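Local coordinates for protein jasmonate-induced oxygenase 2 (Arabidopsis thaliana, PDB 6LSV) that uses iron, 2-oxoglutarate and oxygen to hydroxylate the plant defence hormone jasmonate to 12-hydroxyjasmonate, at residues 178-183 and 193-198; 270-275 and 322-327; 63-68 and 184-189; 95-100 and 163-168. All coordinates share one frame; numbering follows the deposited sequence.

Three of the four contacts draw on the long helix 161-186, and they show how one helix changes its chemistry along its length. Interaction 1 is buried: one methionine touches two phenylalanines, and its residues run on into interaction 2 through Ile-271 and Leu-274. Interaction 2, likewise buried but formed by a short helix and an irregular loop, adds a hydrogen bond to a CH-pi contact. Interactions 3 and 4 are only partly buried and rest on van der Waals contacts of mixed polar and apolar side chains. Interaction 3 adjoins interaction 1 at the C-terminal end of the helix, whereas interaction 4 lies toward its start, its centre about 33 Å from that of interaction 3.

Interaction 1 of 4, residues 178-183 and 193-198; sequences RIMRVL and KFQEAF
Met-180 is the bump of this contact, and the hollow that receives it is formed by Phe-194 and Gln-195 of helix 193-197, with Phe-198 next to it. The two helix segments come within 8.5 Å of each other at their axes and run at 115°, and Met-180 supplies most of what the long helix puts into the interface. It does so by bending: with chi2 at -84° and chi3 near the same value, the chain folds at both torsions instead of running straight, and the methyl CE is delivered over the ring of Phe-198. Met-180 CE stands 3.3 Å from the centroid of the Phe-198 ring, almost on the ring normal, in a CH-pi contact, while Met-180 SD follows over the same ring at 4.2 Å from its centroid. On the other flank Met-180 CE rests on Phe-194 CB at 3.6 Å, and SD lies at the edge of the Phe-194 ring, near its plane. Gln-195 closes the hollow from beside the root of the methionine, Gln-195 OE1 lying 3.9 Å from Met-180 CB; its amide nitrogen is held by Tyr-301 and Gly-200. One turn along, Leu-183 presents CB to Phe-194 CE2 at 3.8 Å, meeting the ring obliquely. Ile-271 and Leu-274 of helix 269-274 complete the packing round these side chains. The arrangement is a Met-aromatic contact within helix-helix packing, here uniting the long helix of the 2-oxoglutarate oxygenase fold with the helical turn that precedes strand 204-212.

Interaction 2 of 4, residues 270-275 and 322-327; sequences QIQILS and PLYPPM
Tyr-324, in the loop leading to strand 327-328, lies against Gln-272 and Ile-273 of helix 269-274, beside the double-stranded beta-helix core of the 2-oxoglutarate oxygenase fold; the contact ties that loop to this helix. Its apolar share is a CH-pi contact. Ile-273 sets CG1 over one face of the Tyr-324 ring, 4.0 Å from the centroid and 8° off the ring normal, while its other branch, CG2, reaches back to Tyr-324 CB at 3.8 Å. The branched side chain therefore grips both the ring and its root. The polar share is one nearly straight hydrogen bond, from Gln-272 NE2 to Tyr-324 OH, 3.0 Å long with an N-H...O angle of 176°. Gln-272 earns this reach by an extended chain, CG lying anti to the backbone nitrogen (chi1 168°), and the hydroxyl sits in the plane of the amide. Both ends of this bond are held further: Tyr-324 OH also bonds to Ser-277, and Gln-272 OE1 accepts from Ser-281 and Lys-344, which fixes the rotation of the amide. The site of iron lies not far off, the side chain of Gln-272 being about 10 Å from that of the ligand Asp-229. Apart from these direct contacts, a water lies between the segments, 3.2 Å from Gln-270 OE1 and 2.6 Å from Met-327 O, though which of these it donates to is not settled.

Interaction 3 of 4, residues 63-68 and 184-189; sequences VIMARI and STNLGL
The flat carboxamide of Asn-186 lies against Met-65 and Ile-68 of helix 63-74, its two ends meeting different neighbours. As modelled, Asn-186 OD1 lies 3.3 Å from Met-65 CG, while Asn-186 ND2 lies 3.8 Å from Ile-68 CG2, the asparagine and isoleucine side chains crossing at about a right angle. OD1 also faces the carbonyl oxygen of Met-65; these are two acceptors with no hydrogen bond between them, and at this resolution the assignment of the amide's oxygen and nitrogen is doubtful. The remaining contact is apolar: Met-65, bent at chi2 (74°), carries its methyl CE to Thr-185 CG2 at 3.9 Å, and the same methyl packs on Val-182 one turn earlier. Thr-185 keeps its hydroxyl for the carbonyl of Arg-181 within its own helix. This packing falls just where helix 161-186 stops. Gly-188, with a phi of 70°, is the C-prime residue that ends the helix, Gly-188 N bonding to Thr-185 O at 2.7 Å and Leu-189 N to Ser-184 O at 3.3 Å. Far from the annotated sites, the contact thus sets helix 63-74 against a helix end closed by a Schellman motif.

Interaction 4 of 4, residues 95-100 and 163-168; sequences ENWREF and EVIDEY
Trp-97 and Ile-165 meet at about a right angle, and the contact between helices 87-102 and 161-186 is built round that crossing. Ile-165 comes to the NE1-CE2-CZ2 side of the Trp-97 indole, which spans both of its rings: Ile-165 CD1 lies 3.5 Å from Trp-97 CZ2, and Ile-165 CG1, one bond nearer the helix, lies 3.8 Å from Trp-97 NE1. Ile-165 can reach it because CG1 stands anti to its own carbonyl carbon (chi1 -69°) and chi2 runs on nearly straight, which aims the methyl at the indole. Beside this pair Asn-96 and Val-164 lie slantwise to each other, with Val-164 CG2 at 3.9 Å from Asn-96 ND2. The same methyl, Val-164 CG2, is 4.1 Å from Asn-96 OD1, so it touches both ends of the amide. A valine methyl offers only van der Waals contact; the polar atoms of the amide are satisfied elsewhere, ND2 donating to the carbonyl of Ala-92 one turn back and OD1 bonding to Thr-160, which holds the group in place. The indole, in turn, packs beside Tyr-139, their planes at about 45°. The side chain of Trp-97 is about 9 Å from that of Arg-208, which binds jasmonate. Helix 87-102 thus lies against the early turns of helix 161-186, with Tyr-139 of strand 137-144 and Leu-297 of strand 294-302 packing on Trp-97 from the main sheet.

Interaction 1 of 4, residues 178-183 and 193-198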
# COMPACT_ATOMS: atom_id res chain seq x y z
N ARG A 178 -14.34 9.47 -5.14
CA ARG A 178 -15.09 10.19 -4.12
C ARG A 178 -14.18 10.66 -2.99
O ARG A 178 -14.35 11.77 -2.47
CB ARG A 178 -16.21 9.29 -3.57
CG ARG A 178 -17.43 9.22 -4.50
CD ARG A 178 -17.87 7.79 -4.78
NE ARG A 178 -19.12 7.75 -5.53
CZ ARG A 178 -19.22 7.87 -6.85
NH1 ARG A 178 -18.13 8.02 -7.59
NH2 ARG A 178 -20.41 7.83 -7.44
N ILE A 179 -13.22 9.83 -2.58
CA ILE A 179 -12.28 10.22 -1.53
C ILE A 179 -11.41 11.37 -2.00
O ILE A 179 -11.06 12.27 -1.21
CB ILE A 179 -11.44 9.01 -1.09
CG1 ILE A 179 -12.31 7.97 -0.39
CG2 ILE A 179 -10.29 9.45 -0.19
CD1 ILE A 179 -11.55 6.72 0.03
N MET A 180 -11.03 11.38 -3.28
CA MET A 180 -10.25 12.48 -3.82
C MET A 180 -10.98 13.81 -3.68
O MET A 180 -10.35 14.85 -3.46
CB MET A 180 -9.92 12.22 -5.29
CG MET A 180 -8.97 11.05 -5.51
SD MET A 180 -7.25 11.53 -5.32
CE MET A 180 -6.95 12.19 -6.96
N ARG A 181 -12.31 13.78 -3.78
CA ARG A 181 -13.09 15.02 -3.67
C ARG A 181 -13.08 15.56 -2.25
O ARG A 181 -13.07 16.77 -2.04
CB ARG A 181 -14.52 14.78 -4.16
CG ARG A 181 -14.61 14.34 -5.61
CD ARG A 181 -15.93 14.74 -6.23
NE ARG A 181 -17.07 14.17 -5.51
CZ ARG A 181 -17.61 12.99 -5.78
NH1 ARG A 181 -17.12 12.24 -6.76
NH2 ARG A 181 -18.64 12.55 -5.07
N VAL A 182 -13.08 14.67 -1.26
CA VAL A 182 -13.00 15.12 0.13
C VAL A 182 -11.60 15.65 0.43
O VAL A 182 -11.44 16.67 1.10
CB VAL A 182 -13.41 13.99 1.09
CG1 VAL A 182 -13.20 14.42 2.54
CG2 VAL A 182 -14.87 13.60 0.85
N LEU A 183 -10.57 14.96 -0.06
CA LEU A 183 -9.19 15.41 0.16
C LEU A 183 -8.96 16.79 -0.43
O LEU A 183 -8.33 17.65 0.19
CB LEU A 183 -8.21 14.40 -0.42
CG LEU A 183 -8.14 13.02 0.24
CD1 LEU A 183 -7.07 12.17 -0.41
CD2 LEU A 183 -7.89 13.16 1.73
N LYS A 193 -9.95 19.18 -7.76
CA LYS A 193 -8.59 19.63 -8.02
C LYS A 193 -7.60 18.47 -8.02
O LYS A 193 -6.71 18.41 -8.88
CB LYS A 193 -8.19 20.70 -7.00
CG LYS A 193 -6.80 21.29 -7.22
CD LYS A 193 -6.59 21.79 -8.64
CE LYS A 193 -7.52 22.95 -8.99
NZ LYS A 193 -7.31 23.45 -10.38
N PHE A 194 -7.72 17.54 -7.07
CA PHE A 194 -6.83 16.38 -7.04
C PHE A 194 -7.04 15.51 -8.26
O PHE A 194 -6.07 15.10 -8.92
CB PHE A 194 -7.05 15.57 -5.76
CG PHE A 194 -6.27 16.06 -4.58
CD1 PHE A 194 -5.81 17.37 -4.53
CD2 PHE A 194 -6.02 15.22 -3.51
CE1 PHE A 194 -5.09 17.82 -3.44
CE2 PHE A 194 -5.30 15.67 -2.42
CZ PHE A 194 -4.84 16.98 -2.38
N GLN A 195 -8.30 15.18 -8.57
CA GLN A 195 -8.59 14.40 -9.77
C GLN A 195 -8.00 15.05 -11.01
O GLN A 195 -7.55 14.36 -11.93
CB GLN A 195 -10.10 14.23 -9.94
CG GLN A 195 -10.47 13.07 -10.84
CD GLN A 195 -10.18 11.75 -10.18
OE1 GLN A 195 -10.59 11.50 -9.05
NE2 GLN A 195 -9.46 10.88 -10.89
N GLU A 196 -7.98 16.39 -11.05
CA GLU A 196 -7.33 17.11 -12.13
C GLU A 196 -5.83 16.85 -12.14
O GLU A 196 -5.26 16.46 -13.17
CB GLU A 196 -7.62 18.60 -11.97
CG GLU A 196 -7.77 19.39 -13.26
CD GLU A 196 -8.05 20.85 -12.98
OE1 GLU A 196 -7.08 21.64 -12.86
OE2 GLU A 196 -9.24 21.22 -12.86
N ALA A 197 -5.18 17.04 -10.99
CA ALA A 197 -3.73 16.91 -10.92
C ALA A 197 -3.26 15.50 -11.25
O ALA A 197 -2.15 15.31 -11.76
CB ALA A 197 -3.24 17.32 -9.53
N PHE A 198 -4.08 14.49 -10.95
CA PHE A 198 -3.72 13.10 -11.22
C PHE A 198 -3.84 12.73 -12.69
O PHE A 198 -3.40 11.64 -13.07
CB PHE A 198 -4.61 12.16 -10.41
CG PHE A 198 -4.16 11.95 -9.00
CD1 PHE A 198 -3.77 13.01 -8.21
CD2 PHE A 198 -4.16 10.67 -8.45
CE1 PHE A 198 -3.38 12.81 -6.90
CE2 PHE A 198 -3.77 10.46 -7.15
CZ PHE A 198 -3.38 11.54 -6.37

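Interaction 2 of 4, residues 270-275 and 322-327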
# COMPACT_ATOMS: atom_id res chain seq x y z
N GLN A 270 2.77 10.81 -3.16
CA GLN A 270 2.41 11.76 -4.20
C GLN A 270 1.46 12.84 -3.68
O GLN A 270 1.56 14.00 -4.10
CB GLN A 270 1.79 11.03 -5.39
CG GLN A 270 2.76 10.10 -6.10
CD GLN A 270 4.09 10.76 -6.40
OE1 GLN A 270 4.14 11.81 -7.04
NE2 GLN A 270 5.17 10.16 -5.92
N ILE A 271 0.56 12.49 -2.77
CA ILE A 271 -0.36 13.49 -2.24
C ILE A 271 0.35 14.40 -1.24
O ILE A 271 0.06 15.60 -1.18
CB ILE A 271 -1.60 12.82 -1.64
CG1 ILE A 271 -2.46 12.22 -2.75
CG2 ILE A 271 -2.42 13.80 -0.81
CD1 ILE A 271 -3.81 11.72 -2.30
N GLN A 272 1.30 13.86 -0.46
CA GLN A 272 2.10 14.73 0.40
C GLN A 272 2.80 15.81 -0.41
O GLN A 272 2.86 16.97 0.01
CB GLN A 272 3.12 13.90 1.19
CG GLN A 272 4.19 14.76 1.89
CD GLN A 272 4.95 14.02 2.99
OE1 GLN A 272 4.44 13.07 3.59
NE2 GLN A 272 6.16 14.47 3.27
N ILE A 273 3.30 15.45 -1.59
CA ILE A 273 3.97 16.42 -2.46
C ILE A 273 2.96 17.42 -3.02
O ILE A 273 3.22 18.63 -3.05
CB ILE A 273 4.74 15.70 -3.57
CG1 ILE A 273 5.83 14.80 -2.98
CG2 ILE A 273 5.36 16.70 -4.54
CD1 ILE A 273 6.20 13.63 -3.86
N LEU A 274 1.80 16.93 -3.48
CA LEU A 274 0.80 17.83 -4.06
C LEU A 274 0.27 18.81 -3.02
O LEU A 274 0.10 20.00 -3.31
CB LEU A 274 -0.34 17.02 -4.67
CG LEU A 274 -0.06 16.42 -6.05
CD1 LEU A 274 -1.13 15.42 -6.44
CD2 LEU A 274 0.04 17.51 -7.10
N SER A 275 0.02 18.34 -1.80
CA SER A 275 -0.46 19.20 -0.73
C SER A 275 0.64 20.08 -0.14
O SER A 275 0.42 20.70 0.90
CB SER A 275 -1.10 18.36 0.38
OG SER A 275 -0.13 17.59 1.07
N PRO A 322 7.09 26.18 -2.47
CA PRO A 322 6.97 24.76 -2.81
C PRO A 322 8.16 23.97 -2.28
O PRO A 322 9.32 24.33 -2.51
CB PRO A 322 6.93 24.77 -4.35
CG PRO A 322 7.67 26.02 -4.72
CD PRO A 322 7.29 27.02 -3.67
N LEU A 323 7.87 22.89 -1.57
CA LEU A 323 8.88 22.14 -0.84
C LEU A 323 9.52 21.01 -1.65
O LEU A 323 10.49 20.41 -1.18
CB LEU A 323 8.29 21.55 0.44
CG LEU A 323 7.96 22.56 1.55
CD1 LEU A 323 6.85 22.03 2.45
CD2 LEU A 323 9.20 22.89 2.36
N TYR A 324 9.01 20.71 -2.85
CA TYR A 324 9.54 19.62 -3.66
C TYR A 324 9.64 20.05 -5.12
O TYR A 324 8.74 20.72 -5.64
CB TYR A 324 8.68 18.36 -3.57
CG TYR A 324 8.28 17.93 -2.17
CD1 TYR A 324 7.16 18.47 -1.55
CD2 TYR A 324 9.02 16.98 -1.48
CE1 TYR A 324 6.79 18.07 -0.28
CE2 TYR A 324 8.65 16.58 -0.21
CZ TYR A 324 7.54 17.13 0.39
OH TYR A 324 7.17 16.74 1.65
N PRO A 325 10.71 19.66 -5.81
CA PRO A 325 10.80 19.91 -7.25
C PRO A 325 9.89 18.97 -8.02
O PRO A 325 9.40 17.97 -7.47
CB PRO A 325 12.28 19.62 -7.56
CG PRO A 325 12.69 18.65 -6.50
CD PRO A 325 11.95 19.09 -5.27
N PRO A 326 9.62 19.26 -9.30
CA PRO A 326 8.75 18.38 -10.08
C PRO A 326 9.43 17.06 -10.42
O PRO A 326 10.63 17.02 -10.70
CB PRO A 326 8.46 19.20 -11.35
CG PRO A 326 9.62 20.15 -11.44
CD PRO A 326 9.95 20.50 -10.03
N MET A 327 8.65 15.99 -10.39
CA MET A 327 9.14 14.66 -10.74
C MET A 327 7.95 13.78 -11.08
O MET A 327 6.98 13.73 -10.32
CB MET A 327 9.96 14.04 -9.60
CG MET A 327 10.51 12.65 -9.91
SD MET A 327 11.41 11.91 -8.53
CE MET A 327 13.08 12.45 -8.85
O HOH W 1 7.07 12.65 -8.01

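Interaction 3 of 4, residues 63-68 and 184-189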
# COMPACT_ATOMS: atom_id res chain seq x y z
N VAL A 63 -18.57 17.91 11.32
CA VAL A 63 -17.41 17.75 12.19
C VAL A 63 -16.45 16.73 11.60
O VAL A 63 -15.24 16.76 11.87
CB VAL A 63 -17.88 17.34 13.61
CG1 VAL A 63 -16.70 17.21 14.57
CG2 VAL A 63 -18.90 18.34 14.14
N ILE A 64 -16.97 15.82 10.77
CA ILE A 64 -16.14 14.78 10.18
C ILE A 64 -15.16 15.35 9.17
O ILE A 64 -14.03 14.87 9.05
CB ILE A 64 -17.05 13.70 9.57
CG1 ILE A 64 -17.75 14.20 8.30
CG2 ILE A 64 -18.09 13.36 10.58
CD1 ILE A 64 -17.17 13.67 7.01
N MET A 65 -15.58 16.38 8.43
CA MET A 65 -14.65 17.04 7.51
C MET A 65 -13.45 17.59 8.26
O MET A 65 -12.32 17.54 7.77
CB MET A 65 -15.37 18.14 6.75
CG MET A 65 -15.01 18.20 5.28
SD MET A 65 -15.75 16.85 4.35
CE MET A 65 -15.38 17.39 2.68
N ALA A 66 -13.68 18.10 9.48
CA ALA A 66 -12.56 18.51 10.31
C ALA A 66 -11.75 17.30 10.77
O ALA A 66 -10.52 17.36 10.85
CB ALA A 66 -13.06 19.32 11.51
N ARG A 67 -12.43 16.19 11.07
CA ARG A 67 -11.72 15.00 11.54
C ARG A 67 -10.90 14.36 10.43
O ARG A 67 -9.75 13.98 10.63
CB ARG A 67 -12.71 13.98 12.12
CG ARG A 67 -13.38 14.43 13.40
CD ARG A 67 -14.61 13.58 13.66
NE ARG A 67 -14.37 12.18 13.35
CZ ARG A 67 -14.68 11.17 14.16
NH1 ARG A 67 -15.23 11.42 15.34
NH2 ARG A 67 -14.42 9.92 13.80
N ILE A 68 -11.50 14.24 9.24
CA ILE A 68 -10.77 13.69 8.09
C ILE A 68 -9.53 14.53 7.81
O ILE A 68 -8.42 14.00 7.64
CB ILE A 68 -11.69 13.64 6.86
CG1 ILE A 68 -12.86 12.69 7.08
CG2 ILE A 68 -10.90 13.24 5.62
CD1 ILE A 68 -13.84 12.70 5.93
N SER A 184 -9.47 17.02 -1.65
CA SER A 184 -9.33 18.32 -2.30
C SER A 184 -10.06 19.41 -1.52
O SER A 184 -9.49 20.47 -1.22
CB SER A 184 -9.89 18.27 -3.72
OG SER A 184 -9.20 17.35 -4.54
N THR A 185 -11.34 19.17 -1.21
CA THR A 185 -12.15 20.17 -0.53
C THR A 185 -11.54 20.56 0.81
O THR A 185 -11.49 21.74 1.16
CB THR A 185 -13.56 19.63 -0.35
OG1 THR A 185 -14.23 19.60 -1.61
CG2 THR A 185 -14.35 20.48 0.62
N ASN A 186 -11.04 19.58 1.56
CA ASN A 186 -10.45 19.87 2.86
C ASN A 186 -9.25 20.80 2.77
O ASN A 186 -8.88 21.40 3.78
CB ASN A 186 -10.07 18.56 3.57
CG ASN A 186 -11.19 18.02 4.43
OD1 ASN A 186 -11.78 18.74 5.23
ND2 ASN A 186 -11.51 16.74 4.26
N LEU A 187 -8.64 20.92 1.60
CA LEU A 187 -7.57 21.89 1.38
C LEU A 187 -8.09 23.21 0.84
O LEU A 187 -7.29 24.05 0.41
CB LEU A 187 -6.51 21.32 0.44
CG LEU A 187 -5.65 20.17 0.98
CD1 LEU A 187 -4.66 19.68 -0.07
CD2 LEU A 187 -4.93 20.58 2.25
N GLY A 188 -9.41 23.42 0.84
CA GLY A 188 -9.97 24.64 0.30
C GLY A 188 -9.87 24.77 -1.20
O GLY A 188 -9.90 25.89 -1.72
N LEU A 189 -9.74 23.66 -1.91
CA LEU A 189 -9.63 23.66 -3.36
C LEU A 189 -10.95 23.25 -4.00
O LEU A 189 -11.84 22.71 -3.35
CB LEU A 189 -8.52 22.70 -3.82
CG LEU A 189 -7.16 22.77 -3.13
CD1 LEU A 189 -6.38 21.49 -3.37
CD2 LEU A 189 -6.37 23.97 -3.63

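Interaction 4 of 4, residues 95-100 and 163-168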
# COMPACT_ATOMS: atom_id res chain seq x y z
N GLU A 95 -10.66 -13.96 0.65
CA GLU A 95 -10.63 -15.42 0.67
C GLU A 95 -10.21 -16.01 -0.67
O GLU A 95 -9.61 -17.09 -0.70
CB GLU A 95 -11.99 -15.97 1.10
CG GLU A 95 -12.38 -15.60 2.52
CD GLU A 95 -11.26 -15.83 3.52
OE1 GLU A 95 -10.71 -16.96 3.56
OE2 GLU A 95 -10.92 -14.89 4.27
N ASN A 96 -10.50 -15.33 -1.77
CA ASN A 96 -9.95 -15.74 -3.06
C ASN A 96 -8.43 -15.67 -3.04
O ASN A 96 -7.75 -16.62 -3.46
CB ASN A 96 -10.51 -14.86 -4.18
CG ASN A 96 -11.76 -15.44 -4.80
OD1 ASN A 96 -11.72 -15.98 -5.91
ND2 ASN A 96 -12.88 -15.34 -4.10
N TRP A 97 -7.88 -14.56 -2.57
CA TRP A 97 -6.42 -14.43 -2.51
C TRP A 97 -5.83 -15.37 -1.47
O TRP A 97 -4.77 -15.97 -1.70
CB TRP A 97 -6.03 -12.98 -2.22
CG TRP A 97 -6.05 -12.12 -3.44
CD1 TRP A 97 -6.99 -11.19 -3.78
CD2 TRP A 97 -5.10 -12.14 -4.51
NE1 TRP A 97 -6.67 -10.62 -4.99
CE2 TRP A 97 -5.52 -11.19 -5.46
CE3 TRP A 97 -3.94 -12.87 -4.76
CZ2 TRP A 97 -4.81 -10.94 -6.63
CZ3 TRP A 97 -3.24 -12.62 -5.92
CH2 TRP A 97 -3.67 -11.67 -6.85
N ARG A 98 -6.49 -15.53 -0.32
CA ARG A 98 -6.02 -16.50 0.67
C ARG A 98 -5.94 -17.89 0.06
O ARG A 98 -4.99 -18.63 0.32
CB ARG A 98 -6.94 -16.49 1.89
CG ARG A 98 -6.43 -17.38 3.02
CD ARG A 98 -7.51 -17.70 4.04
NE ARG A 98 -8.18 -16.50 4.56
CZ ARG A 98 -7.61 -15.64 5.40
NH1 ARG A 98 -6.36 -15.82 5.80
NH2 ARG A 98 -8.30 -14.59 5.83
N GLU A 99 -6.94 -18.26 -0.75
CA GLU A 99 -6.91 -19.56 -1.42
C GLU A 99 -5.74 -19.64 -2.40
O GLU A 99 -5.09 -20.69 -2.51
CB GLU A 99 -8.24 -19.79 -2.14
CG GLU A 99 -8.25 -20.99 -3.09
CD GLU A 99 -8.13 -22.32 -2.36
OE1 GLU A 99 -9.14 -22.79 -1.80
OE2 GLU A 99 -7.02 -22.90 -2.36
N PHE A 100 -5.45 -18.55 -3.10
CA PHE A 100 -4.30 -18.53 -4.00
C PHE A 100 -3.01 -18.79 -3.24
O PHE A 100 -2.16 -19.57 -3.69
CB PHE A 100 -4.24 -17.19 -4.73
CG PHE A 100 -2.99 -17.00 -5.56
CD1 PHE A 100 -2.87 -17.60 -6.80
CD2 PHE A 100 -1.94 -16.24 -5.08
CE1 PHE A 100 -1.73 -17.43 -7.56
CE2 PHE A 100 -0.79 -16.07 -5.83
CZ PHE A 100 -0.69 -16.67 -7.07
N GLU A 163 -12.57 -12.63 -11.71
CA GLU A 163 -13.81 -11.85 -11.70
C GLU A 163 -13.94 -11.04 -10.42
O GLU A 163 -14.50 -9.94 -10.44
CB GLU A 163 -15.01 -12.78 -11.89
CG GLU A 163 -15.03 -13.45 -13.25
CD GLU A 163 -16.17 -14.45 -13.39
OE1 GLU A 163 -16.25 -15.38 -12.56
OE2 GLU A 163 -16.97 -14.31 -14.34
N VAL A 164 -13.42 -11.57 -9.30
CA VAL A 164 -13.46 -10.82 -8.05
C VAL A 164 -12.45 -9.68 -8.07
O VAL A 164 -12.70 -8.61 -7.51
CB VAL A 164 -13.23 -11.77 -6.86
CG1 VAL A 164 -13.33 -11.01 -5.55
CG2 VAL A 164 -14.24 -12.90 -6.89
N ILE A 165 -11.29 -9.90 -8.69
CA ILE A 165 -10.29 -8.83 -8.81
C ILE A 165 -10.85 -7.68 -9.64
O ILE A 165 -10.77 -6.51 -9.26
CB ILE A 165 -8.98 -9.36 -9.41
CG1 ILE A 165 -8.26 -10.29 -8.43
CG2 ILE A 165 -8.06 -8.21 -9.78
CD1 ILE A 165 -7.23 -11.18 -9.11
N ASP A 166 -11.44 -8.01 -10.80
CA ASP A 166 -11.92 -6.97 -11.71
C ASP A 166 -13.01 -6.13 -11.08
O ASP A 166 -13.03 -4.90 -11.23
CB ASP A 166 -12.42 -7.61 -13.01
CG ASP A 166 -12.22 -6.71 -14.21
OD1 ASP A 166 -11.15 -6.08 -14.31
OD2 ASP A 166 -13.14 -6.62 -15.05
N GLU A 167 -13.94 -6.76 -10.36
CA GLU A 167 -15.01 -6.00 -9.73
C GLU A 167 -14.50 -5.24 -8.51
O GLU A 167 -14.84 -4.07 -8.32
CB GLU A 167 -16.17 -6.92 -9.35
CG GLU A 167 -17.47 -6.17 -9.09
CD GLU A 167 -18.42 -6.94 -8.19
OE1 GLU A 167 -18.22 -8.16 -8.01
OE2 GLU A 167 -19.37 -6.31 -7.66
N TYR A 168 -13.66 -5.88 -7.69
CA TYR A 168 -13.05 -5.19 -6.56
C TYR A 168 -12.27 -3.96 -7.03
O TYR A 168 -12.41 -2.87 -6.46
CB TYR A 168 -12.14 -6.15 -5.80
CG TYR A 168 -11.58 -5.64 -4.49
CD1 TYR A 168 -12.34 -5.68 -3.32
CD2 TYR A 168 -10.29 -5.14 -4.42
CE1 TYR A 168 -11.82 -5.22 -2.12
CE2 TYR A 168 -9.76 -4.68 -3.23
CZ TYR A 168 -10.53 -4.72 -2.08
OH TYR A 168 -9.99 -4.26 -0.90